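Local coordinates for protein putative phosphosugar isomerases (Salmonella typhimurium LT2, PDB 3FKJ) that probably acts as an isomerase on phosphorylated sugars, binding carbohydrate derivatives through a SIS-type fold, at residues F223-Q228 and I265-S270; R279-I284 and L291-A296; Q154-S159 and C313-N318. One frame throughout, in Å; residues are numbered along the deposited sequence.

Interaction 1: F223-Q228 and I265-S270; sequences FGAAHQ and ILLQSS
Leu267 pushes its CD1 methyl against the backbone of helix 223-238 at Ala225 and Ala226, and this single side chain carries the contact. The setting is the four-stranded parallel sheet of an alpha/beta SIS-type fold: helix 223-238 is the crossover between strands 213-218 and 241-246, and strand 263-268, which bears Leu267, lies beside strand 213-218. The packed part is small and wholly buried. CD1 comes within 3.8 Å of Ala225 CB and 4.1 Å of Ala226 CB, and it fits over the peptide link between the two alanines, 3.7 Å from Ala225 C. The side chain reaches this spot because CG stands anti to the carbonyl carbon (chi1 -54°) and CD1 is then extended anti to CA (chi2 -174°), so that one methyl makes the whole approach. Two consecutive methyl-sized side chains let the helix come close to the sheet, with the CA atoms of Ala226 and Leu267 6.5 Å apart. Met216 and His317 also pack on Leu267, and Asn318 touches Ala225.

By contrast, Phe223 and His227 both turn their CB atoms away from the strand and are partly exposed. The phenyl ring meets His246, whereas His227 ND1 is hydrogen-bonded to Ser244 OG. Gln228 packs on Asn318, and its OE1 is hydrogen-bonded to Thr53 OG1. Beyond the strand end, Ser269 OG is hydrogen-bonded to Ser222 OG just before the helix, a polar link beside the apolar one. Within the first helical turn His227 N bonds to Phe223 O at 3.0 Å, while Ala226 N makes a weak bond to the same oxygen and lies 3.7 Å from Leu267 CD1.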
ATOM      1  N   PHE A 223      -3.273  -5.186   8.459  1.00 32.40           N
ATOM      2  CA  PHE A 223      -2.885  -5.302   7.096  1.00 32.14           C
ATOM      3  C   PHE A 223      -1.359  -5.232   6.906  1.00 32.02           C
ATOM      4  O   PHE A 223      -0.787  -5.985   6.121  1.00 29.57           O
ATOM      5  CB  PHE A 223      -3.619  -4.321   6.195  1.00 35.09           C
ATOM      6  CG  PHE A 223      -3.201  -4.443   4.771  1.00 37.61           C
ATOM      7  CD1 PHE A 223      -3.513  -5.579   4.063  1.00 37.72           C
ATOM      8  CD2 PHE A 223      -2.418  -3.498   4.178  1.00 48.78           C
ATOM      9  CE1 PHE A 223      -3.085  -5.757   2.774  1.00 35.88           C
ATOM     10  CE2 PHE A 223      -2.008  -3.659   2.870  1.00 54.44           C
ATOM     11  CZ  PHE A 223      -2.360  -4.794   2.170  1.00 45.75           C
ATOM     12  N   GLY A 224      -0.688  -4.398   7.685  1.00 33.37           N
ATOM     13  CA  GLY A 224       0.776  -4.327   7.623  1.00 33.10           C
ATOM     14  C   GLY A 224       1.416  -5.666   7.936  1.00 30.82           C
ATOM     15  O   GLY A 224       2.343  -6.110   7.269  1.00 30.71           O
ATOM     16  N   ALA A 225       0.937  -6.277   8.987  1.00 30.84           N
ATOM     17  CA  ALA A 225       1.377  -7.612   9.404  1.00 31.82           C
ATOM     18  C   ALA A 225       1.219  -8.686   8.317  1.00 30.94           C
ATOM     19  O   ALA A 225       2.045  -9.590   8.170  1.00 31.35           O
ATOM     20  CB  ALA A 225       0.624  -8.027  10.641  1.00 31.59           C
ATOM     21  N   ALA A 226       0.160  -8.568   7.546  1.00 30.59           N
ATOM     22  CA  ALA A 226      -0.130  -9.508   6.510  1.00 28.58           C
ATOM     23  C   ALA A 226       0.867  -9.320   5.377  1.00 30.20           C
ATOM     24  O   ALA A 226       1.407 -10.284   4.846  1.00 28.39           O
ATOM     25  CB  ALA A 226      -1.578  -9.366   6.058  1.00 26.23           C
ATOM     26  N   HIS A 227       1.102  -8.071   5.009  1.00 28.92           N
ATOM     27  CA  HIS A 227       2.024  -7.777   3.987  1.00 30.88           C
ATOM     28  C   HIS A 227       3.449  -8.137   4.384  1.00 31.02           C
ATOM     29  O   HIS A 227       4.178  -8.714   3.585  1.00 29.60           O
ATOM     30  CB  HIS A 227       1.909  -6.313   3.567  1.00 30.31           C
ATOM     31  CG  HIS A 227       2.748  -5.988   2.382  1.00 34.03           C
ATOM     32  ND1 HIS A 227       2.497  -6.531   1.145  1.00 28.78           N
ATOM     33  CD2 HIS A 227       3.886  -5.254   2.257  1.00 29.85           C
ATOM     34  CE1 HIS A 227       3.417  -6.103   0.295  1.00 30.80           C
ATOM     35  NE2 HIS A 227       4.267  -5.325   0.942  1.00 28.50           N
ATOM     36  N   GLN A 228       3.833  -7.792   5.621  1.00 29.41           N
ATOM     37  CA  GLN A 228       5.114  -8.156   6.116  1.00 29.38           C
ATOM     38  C   GLN A 228       5.340  -9.671   6.064  1.00 29.28           C
ATOM     39  O   GLN A 228       6.379 -10.125   5.612  1.00 30.52           O
ATOM     40  CB  GLN A 228       5.267  -7.648   7.542  1.00 28.36           C
ATOM     41  CG  GLN A 228       6.636  -7.882   8.196  1.00 30.59           C
ATOM     42  CD  GLN A 228       6.713  -7.209   9.523  1.00 34.49           C
ATOM     43  OE1 GLN A 228       6.261  -6.035   9.705  1.00 32.89           O
ATOM     44  NE2 GLN A 228       7.200  -7.946  10.491  1.00 27.97           N
ATOM     45  N   ILE A 265      -3.688 -17.364   4.552  1.00 29.18           N
ATOM     46  CA  ILE A 265      -3.522 -17.088   5.960  1.00 30.77           C
ATOM     47  C   ILE A 265      -4.158 -15.696   6.197  1.00 30.61           C
ATOM     48  O   ILE A 265      -3.677 -14.679   5.652  1.00 30.72           O
ATOM     49  CB  ILE A 265      -2.017 -17.097   6.399  1.00 32.63           C
ATOM     50  CG1 ILE A 265      -1.362 -18.419   5.948  1.00 31.83           C
ATOM     51  CG2 ILE A 265      -1.922 -16.849   7.945  1.00 31.77           C
ATOM     52  CD1 ILE A 265       0.155 -18.420   5.829  1.00 27.27           C
ATOM     53  N   LEU A 266      -5.250 -15.694   6.968  1.00 30.97           N
ATOM     54  CA  LEU A 266      -5.985 -14.487   7.345  1.00 31.31           C
ATOM     55  C   LEU A 266      -5.587 -14.100   8.750  1.00 31.36           C
ATOM     56  O   LEU A 266      -5.710 -14.882   9.680  1.00 31.08           O
ATOM     57  CB  LEU A 266      -7.502 -14.673   7.257  1.00 30.68           C
ATOM     58  CG  LEU A 266      -8.436 -13.524   7.713  1.00 29.27           C
ATOM     59  CD1 LEU A 266      -8.282 -12.330   6.807  1.00 32.01           C
ATOM     60  CD2 LEU A 266      -9.876 -13.970   7.710  1.00 38.38           C
ATOM     61  N   LEU A 267      -5.067 -12.887   8.876  1.00 31.14           N
ATOM     62  CA  LEU A 267      -4.786 -12.267  10.163  1.00 30.06           C
ATOM     63  C   LEU A 267      -5.957 -11.391  10.500  1.00 31.19           C
ATOM     64  O   LEU A 267      -5.991 -10.244  10.101  1.00 29.86           O
ATOM     65  CB  LEU A 267      -3.512 -11.435  10.093  1.00 29.27           C
ATOM     66  CG  LEU A 267      -2.263 -12.163   9.568  1.00 26.12           C
ATOM     67  CD1 LEU A 267      -1.134 -11.237   9.717  1.00 23.64           C
ATOM     68  CD2 LEU A 267      -1.997 -13.471  10.304  1.00 25.46           C
ATOM     69  N   GLN A 268      -6.918 -11.977  11.209  1.00 32.54           N
ATOM     70  CA  GLN A 268      -8.181 -11.331  11.566  1.00 32.39           C
ATOM     71  C   GLN A 268      -7.998 -10.365  12.755  1.00 32.20           C
ATOM     72  O   GLN A 268      -7.258 -10.646  13.712  1.00 27.88           O
ATOM     73  CB  GLN A 268      -9.261 -12.388  11.899  1.00 29.65           C
ATOM     74  CG  GLN A 268     -10.637 -11.809  12.186  1.00 29.92           C
ATOM     75  CD  GLN A 268     -11.735 -12.850  12.274  1.00 33.90           C
ATOM     76  OE1 GLN A 268     -11.475 -14.020  12.565  1.00 33.29           O
ATOM     77  NE2 GLN A 268     -12.981 -12.425  12.024  1.00 31.28           N
ATOM     78  N   SER A 269      -8.690  -9.233  12.654  1.00 30.55           N
ATOM     79  CA  SER A 269      -8.598  -8.158  13.621  1.00 30.89           C
ATOM     80  C   SER A 269      -9.827  -8.108  14.522  1.00 31.63           C
ATOM     81  O   SER A 269     -10.924  -8.603  14.161  1.00 31.58           O
ATOM     82  CB  SER A 269      -8.514  -6.794  12.909  1.00 31.51           C
ATOM     83  OG  SER A 269      -7.383  -6.685  12.076  1.00 32.97           O
ATOM     84  N   SER A 270      -9.634  -7.501  15.693  1.00 30.97           N
ATOM     85  CA  SER A 270     -10.742  -7.035  16.497  1.00 30.89           C
ATOM     86  C   SER A 270     -11.204  -5.695  15.945  1.00 30.88           C
ATOM     87  O   SER A 270     -10.561  -5.088  15.075  1.00 31.21           O
ATOM     88  CB  SER A 270     -10.304  -6.857  17.955  1.00 31.61           C
ATOM     89  OG  SER A 270      -9.485  -5.703  18.082  1.00 31.93           O
TER

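Interaction 2: R279-I284 and L291-A296; sequences RAIRFI and LQLIDA
Leu291 enters the groove between Ile281 and Ile284, one turn apart on helix 274-286, and its atoms can be traced one after another. CB, close to the strand backbone, meets the branch methyl of Ile284, with Leu291 CB and Ile284 CG2 3.9 Å apart. CG lies anti to the backbone N (chi1 174°), which places it along the gap between strand and helix. There the two methyls part: Leu291 CD1 swings to the strand side and stays 4.3 Å from Ile284 CD1, a looser approach. Leu291 CD2 continues anti to CA, reaches to the helix and ends 4.1 Å from Ile281 CG2. The leucine thus spans both isoleucines and is the residue most covered by the partner segment.

Ile281 has a second neighbour. Its CG2 is occupied by Leu291, but the longer branch runs on to Leu293, where Ile281 CD1 rests 4.0 Å from Leu293 CD1 and 4.2 Å from Leu293 CD2, a methyl set against a forked end. Each of the three side-chain pairs crosses at about a right angle, so the chains interlock by their methyls instead of lying alongside one another. The contact is purely apolar and only partly buried.

Helix and strand belong to the beta-alpha-beta unit formed by strand 263-268, helix 274-286 and strand 290-295. Their segments run nearly antiparallel, at 155°, with axes 10.4 Å apart at closest approach. Ile281 also packs on Leu266 and Gln268 of strand 263-268, so the helix spans two neighbouring strands, the second being an outermost strand of the sheet within the chain. Elsewhere on the helix, Arg279 forms salt bridges with Glu104 and the terminal carboxylate of Tyr347 of the second subunit, placing this sheet-covering helix at the dimer interface.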
ATOM      1  N   ARG A 279     -16.410 -11.565   6.294  1.00 31.28           N
ATOM      2  CA  ARG A 279     -16.896 -11.716   4.917  1.00 31.80           C
ATOM      3  C   ARG A 279     -15.993 -12.639   4.063  1.00 31.11           C
ATOM      4  O   ARG A 279     -16.485 -13.498   3.306  1.00 31.44           O
ATOM      5  CB  ARG A 279     -17.048 -10.344   4.257  1.00 30.80           C
ATOM      6  CG  ARG A 279     -17.819 -10.390   2.977  1.00 33.21           C
ATOM      7  CD  ARG A 279     -17.635  -9.144   2.210  1.00 34.56           C
ATOM      8  NE  ARG A 279     -18.349  -9.199   0.948  1.00 29.95           N
ATOM      9  CZ  ARG A 279     -18.320  -8.239   0.026  1.00 30.64           C
ATOM     10  NH1 ARG A 279     -17.658  -7.126   0.222  1.00 32.36           N
ATOM     11  NH2 ARG A 279     -19.003  -8.381  -1.095  1.00 31.12           N
ATOM     12  N   ALA A 280     -14.683 -12.450   4.213  1.00 29.34           N
ATOM     13  CA  ALA A 280     -13.685 -13.257   3.527  1.00 30.88           C
ATOM     14  C   ALA A 280     -13.703 -14.710   4.016  1.00 30.25           C
ATOM     15  O   ALA A 280     -13.598 -15.630   3.215  1.00 29.72           O
ATOM     16  CB  ALA A 280     -12.282 -12.646   3.694  1.00 24.83           C
ATOM     17  N   ILE A 281     -13.830 -14.903   5.326  1.00 31.98           N
ATOM     18  CA  ILE A 281     -13.819 -16.222   5.937  1.00 31.66           C
ATOM     19  C   ILE A 281     -14.978 -17.063   5.394  1.00 32.73           C
ATOM     20  O   ILE A 281     -14.767 -18.170   4.949  1.00 32.51           O
ATOM     21  CB  ILE A 281     -13.911 -16.135   7.484  1.00 32.87           C
ATOM     22  CG1 ILE A 281     -12.666 -15.459   8.064  1.00 34.93           C
ATOM     23  CG2 ILE A 281     -14.081 -17.516   8.133  1.00 27.42           C
ATOM     24  CD1 ILE A 281     -12.909 -14.955   9.502  1.00 32.14           C
ATOM     25  N   ARG A 282     -16.184 -16.510   5.403  1.00 32.64           N
ATOM     26  CA  ARG A 282     -17.352 -17.196   4.887  1.00 33.02           C
ATOM     27  C   ARG A 282     -17.149 -17.656   3.457  1.00 32.68           C
ATOM     28  O   ARG A 282     -17.485 -18.791   3.117  1.00 33.31           O
ATOM     29  CB  ARG A 282     -18.596 -16.308   4.973  1.00 32.56           C
ATOM     30  CG  ARG A 282     -18.990 -15.954   6.405  1.00 38.67           C
ATOM     31  CD  ARG A 282     -20.386 -15.342   6.480  1.00 39.07           C
ATOM     32  NE  ARG A 282     -20.491 -14.092   5.709  1.00 44.36           N
ATOM     33  CZ  ARG A 282     -20.292 -12.864   6.192  1.00 42.08           C
ATOM     34  NH1 ARG A 282     -19.979 -12.669   7.471  1.00 40.80           N
ATOM     35  NH2 ARG A 282     -20.420 -11.813   5.386  1.00 41.69           N
ATOM     36  N   PHE A 283     -16.603 -16.776   2.624  1.00 30.65           N
ATOM     37  CA  PHE A 283     -16.389 -17.090   1.223  1.00 30.57           C
ATOM     38  C   PHE A 283     -15.280 -18.146   1.037  1.00 30.38           C
ATOM     39  O   PHE A 283     -15.477 -19.137   0.317  1.00 31.44           O
ATOM     40  CB  PHE A 283     -16.031 -15.830   0.423  1.00 30.75           C
ATOM     41  CG  PHE A 283     -15.821 -16.105  -1.043  1.00 28.20           C
ATOM     42  CD1 PHE A 283     -16.860 -15.935  -1.949  1.00 31.92           C
ATOM     43  CD2 PHE A 283     -14.601 -16.576  -1.513  1.00 27.43           C
ATOM     44  CE1 PHE A 283     -16.679 -16.209  -3.290  1.00 29.95           C
ATOM     45  CE2 PHE A 283     -14.427 -16.854  -2.857  1.00 24.36           C
ATOM     46  CZ  PHE A 283     -15.440 -16.639  -3.739  1.00 31.48           C
ATOM     47  N   ILE A 284     -14.120 -17.921   1.651  1.00 32.12           N
ATOM     48  CA  ILE A 284     -13.001 -18.887   1.572  1.00 30.03           C
ATOM     49  C   ILE A 284     -13.444 -20.301   2.030  1.00 31.38           C
ATOM     50  O   ILE A 284     -13.035 -21.301   1.449  1.00 27.38           O
ATOM     51  CB  ILE A 284     -11.777 -18.448   2.405  1.00 29.26           C
ATOM     52  CG1 ILE A 284     -11.224 -17.074   1.953  1.00 31.27           C
ATOM     53  CG2 ILE A 284     -10.666 -19.487   2.313  1.00 27.36           C
ATOM     54  CD1 ILE A 284     -10.346 -16.439   2.990  1.00 28.02           C
ATOM     55  N   LEU A 291      -7.585 -22.561   4.572  1.00 33.55           N
ATOM     56  CA  LEU A 291      -7.548 -21.356   5.399  1.00 34.05           C
ATOM     57  C   LEU A 291      -6.858 -21.627   6.731  1.00 33.14           C
ATOM     58  O   LEU A 291      -7.227 -22.534   7.432  1.00 32.82           O
ATOM     59  CB  LEU A 291      -8.971 -20.808   5.602  1.00 33.49           C
ATOM     60  CG  LEU A 291      -9.165 -19.618   6.563  1.00 37.26           C
ATOM     61  CD1 LEU A 291      -8.289 -18.406   6.187  1.00 32.59           C
ATOM     62  CD2 LEU A 291     -10.656 -19.250   6.648  1.00 34.75           C
ATOM     63  N   GLN A 292      -5.824 -20.850   7.044  1.00 35.13           N
ATOM     64  CA  GLN A 292      -5.287 -20.744   8.400  1.00 32.76           C
ATOM     65  C   GLN A 292      -5.786 -19.412   8.925  1.00 30.60           C
ATOM     66  O   GLN A 292      -5.421 -18.340   8.398  1.00 30.14           O
ATOM     67  CB  GLN A 292      -3.760 -20.741   8.408  1.00 33.47           C
ATOM     68  CG  GLN A 292      -3.128 -20.439   9.790  1.00 31.67           C
ATOM     69  CD  GLN A 292      -3.394 -21.559  10.791  1.00 31.98           C
ATOM     70  OE1 GLN A 292      -3.473 -22.714  10.414  1.00 31.13           O
ATOM     71  NE2 GLN A 292      -3.552 -21.210  12.065  1.00 27.58           N
ATOM     72  N   LEU A 293      -6.654 -19.477   9.922  1.00 30.36           N
ATOM     73  CA  LEU A 293      -7.144 -18.291  10.585  1.00 32.04           C
ATOM     74  C   LEU A 293      -6.289 -18.008  11.814  1.00 33.94           C
ATOM     75  O   LEU A 293      -6.062 -18.886  12.623  1.00 32.40           O
ATOM     76  CB  LEU A 293      -8.607 -18.489  10.977  1.00 31.52           C
ATOM     77  CG  LEU A 293      -9.352 -17.286  11.570  1.00 29.69           C
ATOM     78  CD1 LEU A 293      -9.272 -16.034  10.693  1.00 26.19           C
ATOM     79  CD2 LEU A 293     -10.786 -17.700  11.813  1.00 33.91           C
ATOM     80  N   ILE A 294      -5.795 -16.784  11.939  1.00 33.52           N
ATOM     81  CA  ILE A 294      -5.169 -16.330  13.186  1.00 32.43           C
ATOM     82  C   ILE A 294      -5.939 -15.104  13.657  1.00 32.33           C
ATOM     83  O   ILE A 294      -5.868 -14.047  13.044  1.00 30.11           O
ATOM     84  CB  ILE A 294      -3.676 -16.019  12.984  1.00 32.12           C
ATOM     85  CG1 ILE A 294      -2.963 -17.277  12.410  1.00 32.38           C
ATOM     86  CG2 ILE A 294      -3.062 -15.574  14.305  1.00 30.41           C
ATOM     87  CD1 ILE A 294      -1.516 -17.091  12.029  1.00 31.18           C
ATOM     88  N   ASP A 295      -6.692 -15.265  14.749  1.00 34.55           N
ATOM     89  CA  ASP A 295      -7.649 -14.254  15.183  1.00 34.53           C
ATOM     90  C   ASP A 295      -7.132 -13.499  16.398  1.00 35.18           C
ATOM     91  O   ASP A 295      -6.949 -14.102  17.463  1.00 31.99           O
ATOM     92  CB  ASP A 295      -8.998 -14.921  15.514  1.00 34.87           C
ATOM     93  CG  ASP A 295     -10.093 -13.897  15.872  1.00 38.34           C
ATOM     94  OD1 ASP A 295      -9.829 -12.662  15.804  1.00 35.83           O
ATOM     95  OD2 ASP A 295     -11.224 -14.326  16.201  1.00 36.70           O
ATOM     96  N   ALA A 296      -6.937 -12.177  16.259  1.00 35.37           N
ATOM     97  CA  ALA A 296      -6.461 -11.369  17.399  1.00 36.27           C
ATOM     98  C   ALA A 296      -7.378 -11.504  18.627  1.00 38.96           C
ATOM     99  O   ALA A 296      -6.896 -11.630  19.756  1.00 35.93           O
ATOM    100  CB  ALA A 296      -6.295  -9.915  17.014  1.00 33.13           C
TER

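Interaction 3: Q154-S159 and C313-N318; sequences QKAAYS and CGLLHN. With SCN (thiocyanate ion), chain C.
The carbonyl oxygen of Ala156, whose methyl meets Leu315 and Asn318 across the contact, is gripped from within its own helix: Ser159 OG donates to it at 2.6 Å, in the carbonyl plane, and Ser159 N adds a weaker bond. Ser159 OG in turn accepts a hydrogen bond from Gly58 N, which ties this turn to helix 56-65 of the same chain.

Toward helix 313-331 the packing is largely apolar. Leu315 CD2 presses on Ala156 CB at 3.3 Å, tighter than usual van der Waals contact, and lies equally close to Ala157 N. The other methyl, CD1, reaches past it to Ala157 CA at 3.9 Å. The two segments run antiparallel, with axes 9.9 Å apart.

A thiocyanate ion, probably from the crystallisation liquor, lies in the same seam. Its nitrogen accepts a fairly straight bond from Asn318 ND2 (3.2 Å, 157°), and sits 3.6 Å from Ala156 CB. Its sulfur end lies beside Leu315 CD2, at 3.7 Å, and near Gln154 OE1. The Asn318 amide donor beside apolar carbon is consistent with a small, polarisable anion being taken up here, although the ion is probably adventitious.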
ATOM      1  N   GLN A 154       9.927  -3.230  20.885  1.00 31.82           N
ATOM      2  CA  GLN A 154      10.207  -3.627  19.511  1.00 32.72           C
ATOM      3  C   GLN A 154       9.859  -2.565  18.468  1.00 32.43           C
ATOM      4  O   GLN A 154       9.081  -1.637  18.718  1.00 32.41           O
ATOM      5  CB  GLN A 154       9.549  -4.971  19.217  1.00 33.03           C
ATOM      6  CG  GLN A 154      10.218  -6.126  20.001  1.00 35.04           C
ATOM      7  CD  GLN A 154       9.428  -7.405  19.903  1.00 37.87           C
ATOM      8  OE1 GLN A 154       8.236  -7.389  19.624  1.00 38.34           O
ATOM      9  NE2 GLN A 154      10.075  -8.504  20.132  1.00 30.29           N
ATOM     10  N   LYS A 155      10.508  -2.700  17.317  1.00 31.18           N
ATOM     11  CA  LYS A 155      10.452  -1.712  16.209  1.00 32.18           C
ATOM     12  C   LYS A 155       9.032  -1.278  15.875  1.00 32.71           C
ATOM     13  O   LYS A 155       8.769  -0.096  15.824  1.00 34.08           O
ATOM     14  CB  LYS A 155      11.104  -2.295  14.958  1.00 30.32           C
ATOM     15  CG  LYS A 155      11.280  -1.333  13.795  1.00 32.24           C
ATOM     16  CD  LYS A 155      12.070  -1.961  12.638  1.00 33.24           C
ATOM     17  CE  LYS A 155      11.306  -3.009  11.852  1.00 39.84           C
ATOM     18  NZ  LYS A 155      12.249  -3.819  10.989  1.00 39.94           N
ATOM     19  N   ALA A 156       8.115  -2.232  15.675  1.00 33.22           N
ATOM     20  CA  ALA A 156       6.738  -1.897  15.310  1.00 31.84           C
ATOM     21  C   ALA A 156       6.009  -1.223  16.452  1.00 32.73           C
ATOM     22  O   ALA A 156       5.202  -0.306  16.205  1.00 32.46           O
ATOM     23  CB  ALA A 156       5.966  -3.143  14.836  1.00 32.73           C
ATOM     24  N   ALA A 157       6.285  -1.666  17.697  1.00 32.01           N
ATOM     25  CA  ALA A 157       5.713  -1.042  18.887  1.00 31.58           C
ATOM     26  C   ALA A 157       6.029   0.473  18.934  1.00 31.86           C
ATOM     27  O   ALA A 157       5.188   1.274  19.289  1.00 31.70           O
ATOM     28  CB  ALA A 157       6.213  -1.732  20.153  1.00 26.51           C
ATOM     29  N   TYR A 158       7.259   0.844  18.590  1.00 32.07           N
ATOM     30  CA  TYR A 158       7.685   2.248  18.617  1.00 31.53           C
ATOM     31  C   TYR A 158       6.922   3.098  17.595  1.00 32.97           C
ATOM     32  O   TYR A 158       6.718   4.291  17.810  1.00 32.39           O
ATOM     33  CB  TYR A 158       9.199   2.349  18.406  1.00 32.59           C
ATOM     34  CG  TYR A 158      10.013   2.400  19.690  1.00 33.29           C
ATOM     35  CD1 TYR A 158      10.119   3.571  20.426  1.00 32.60           C
ATOM     36  CD2 TYR A 158      10.684   1.288  20.152  1.00 34.20           C
ATOM     37  CE1 TYR A 158      10.893   3.633  21.588  1.00 34.88           C
ATOM     38  CE2 TYR A 158      11.432   1.336  21.306  1.00 35.42           C
ATOM     39  CZ  TYR A 158      11.528   2.510  22.027  1.00 34.37           C
ATOM     40  OH  TYR A 158      12.289   2.534  23.166  1.00 34.71           O
ATOM     41  N   SER A 159       6.466   2.480  16.505  1.00 32.16           N
ATOM     42  CA  SER A 159       5.632   3.204  15.552  1.00 32.53           C
ATOM     43  C   SER A 159       4.370   3.676  16.280  1.00 31.87           C
ATOM     44  O   SER A 159       3.900   4.780  16.028  1.00 30.46           O
ATOM     45  CB  SER A 159       5.281   2.381  14.283  1.00 32.47           C
ATOM     46  OG  SER A 159       4.284   1.396  14.514  1.00 31.86           O
ATOM     47  N   CYS A 313      -3.611  -4.905  17.177  1.00 33.24           N
ATOM     48  CA  CYS A 313      -3.783  -6.145  16.407  1.00 33.40           C
ATOM     49  C   CYS A 313      -2.580  -6.466  15.525  1.00 31.74           C
ATOM     50  O   CYS A 313      -2.163  -7.603  15.485  1.00 32.36           O
ATOM     51  CB  CYS A 313      -5.054  -6.124  15.563  1.00 33.06           C
ATOM     52  SG  CYS A 313      -6.544  -6.356  16.555  1.00 33.21           S
ATOM     53  N   GLY A 314      -2.015  -5.470  14.850  1.00 30.49           N
ATOM     54  CA  GLY A 314      -0.878  -5.724  13.961  1.00 31.05           C
ATOM     55  C   GLY A 314       0.334  -6.178  14.755  1.00 32.55           C
ATOM     56  O   GLY A 314       0.993  -7.129  14.399  1.00 33.88           O
ATOM     57  N   LEU A 315       0.622  -5.460  15.834  1.00 33.78           N
ATOM     58  CA  LEU A 315       1.706  -5.801  16.741  1.00 33.08           C
ATOM     59  C   LEU A 315       1.571  -7.208  17.322  1.00 31.93           C
ATOM     60  O   LEU A 315       2.522  -7.973  17.361  1.00 26.02           O
ATOM     61  CB  LEU A 315       1.754  -4.799  17.881  1.00 35.02           C
ATOM     62  CG  LEU A 315       2.107  -3.352  17.576  1.00 32.09           C
ATOM     63  CD1 LEU A 315       2.106  -2.586  18.882  1.00 32.14           C
ATOM     64  CD2 LEU A 315       3.454  -3.257  16.898  1.00 30.78           C
ATOM     65  N   LEU A 316       0.368  -7.564  17.731  1.00 32.61           N
ATOM     66  CA  LEU A 316       0.160  -8.924  18.220  1.00 32.01           C
ATOM     67  C   LEU A 316       0.399  -9.989  17.142  1.00 32.60           C
ATOM     68  O   LEU A 316       1.035 -11.022  17.430  1.00 33.31           O
ATOM     69  CB  LEU A 316      -1.242  -9.054  18.823  1.00 30.65           C
ATOM     70  CG  LEU A 316      -1.631 -10.417  19.402  1.00 34.86           C
ATOM     71  CD1 LEU A 316      -0.758 -10.803  20.583  1.00 26.20           C
ATOM     72  CD2 LEU A 316      -3.088 -10.365  19.806  1.00 33.98           C
ATOM     73  N   HIS A 317      -0.141  -9.776  15.928  1.00 31.10           N
ATOM     74  CA  HIS A 317       0.062 -10.742  14.847  1.00 31.15           C
ATOM     75  C   HIS A 317       1.553 -10.910  14.559  1.00 29.97           C
ATOM     76  O   HIS A 317       1.996 -12.013  14.432  1.00 30.76           O
ATOM     77  CB  HIS A 317      -0.661 -10.337  13.547  1.00 32.62           C
ATOM     78  CG  HIS A 317      -2.150 -10.538  13.578  1.00 30.30           C
ATOM     79  ND1 HIS A 317      -2.738 -11.774  13.727  1.00 24.55           N
ATOM     80  CD2 HIS A 317      -3.168  -9.653  13.459  1.00 33.06           C
ATOM     81  CE1 HIS A 317      -4.052 -11.638  13.707  1.00 28.85           C
ATOM     82  NE2 HIS A 317      -4.339 -10.362  13.554  1.00 29.98           N
ATOM     83  N   ASN A 318       2.326  -9.817  14.465  1.00 31.36           N
ATOM     84  CA  ASN A 318       3.764  -9.915  14.213  1.00 31.59           C
ATOM     85  C   ASN A 318       4.393 -10.912  15.210  1.00 31.05           C
ATOM     86  O   ASN A 318       5.161 -11.786  14.834  1.00 33.20           O
ATOM     87  CB  ASN A 318       4.489  -8.558  14.402  1.00 32.24           C
ATOM     88  CG  ASN A 318       4.255  -7.530  13.283  1.00 32.48           C
ATOM     89  OD1 ASN A 318       3.752  -7.814  12.191  1.00 32.60           O
ATOM     90  ND2 ASN A 318       4.702  -6.308  13.560  1.00 30.63           N
TER
HETATM   91  S   SCN C 329       5.413  -5.660  18.861  1.00 31.13           S
HETATM   92  C   SCN C 329       6.047  -6.136  17.277  1.00 29.82           C
HETATM   93  N   SCN C 329       6.457  -6.425  16.222  1.00 35.21           N

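Overall arrangement
Interactions 1 and 2 follow each other along the chain, and both are nested inside the long loop closed by interaction 3. Their centres lie about 11 Å apart on the four-stranded parallel sheet, where strands 263-268 and 290-295 are hydrogen-bonded neighbours: Leu266 O and Ile294 N are 3.0 Å apart. Interaction 3 is centred about 12 Å from interaction 1 and 21 Å from interaction 2. Helix 313-331 connects it to both: His317 NE2 probably bonds to Gln268 O at 2.9 Å, and Cys313 packs on Ala296. The pairing of helices 155-170 and 313-331, close to the centre of the molecule, joins the five-stranded part to the four-stranded sheet that interactions 1 and 2 clothe with helices.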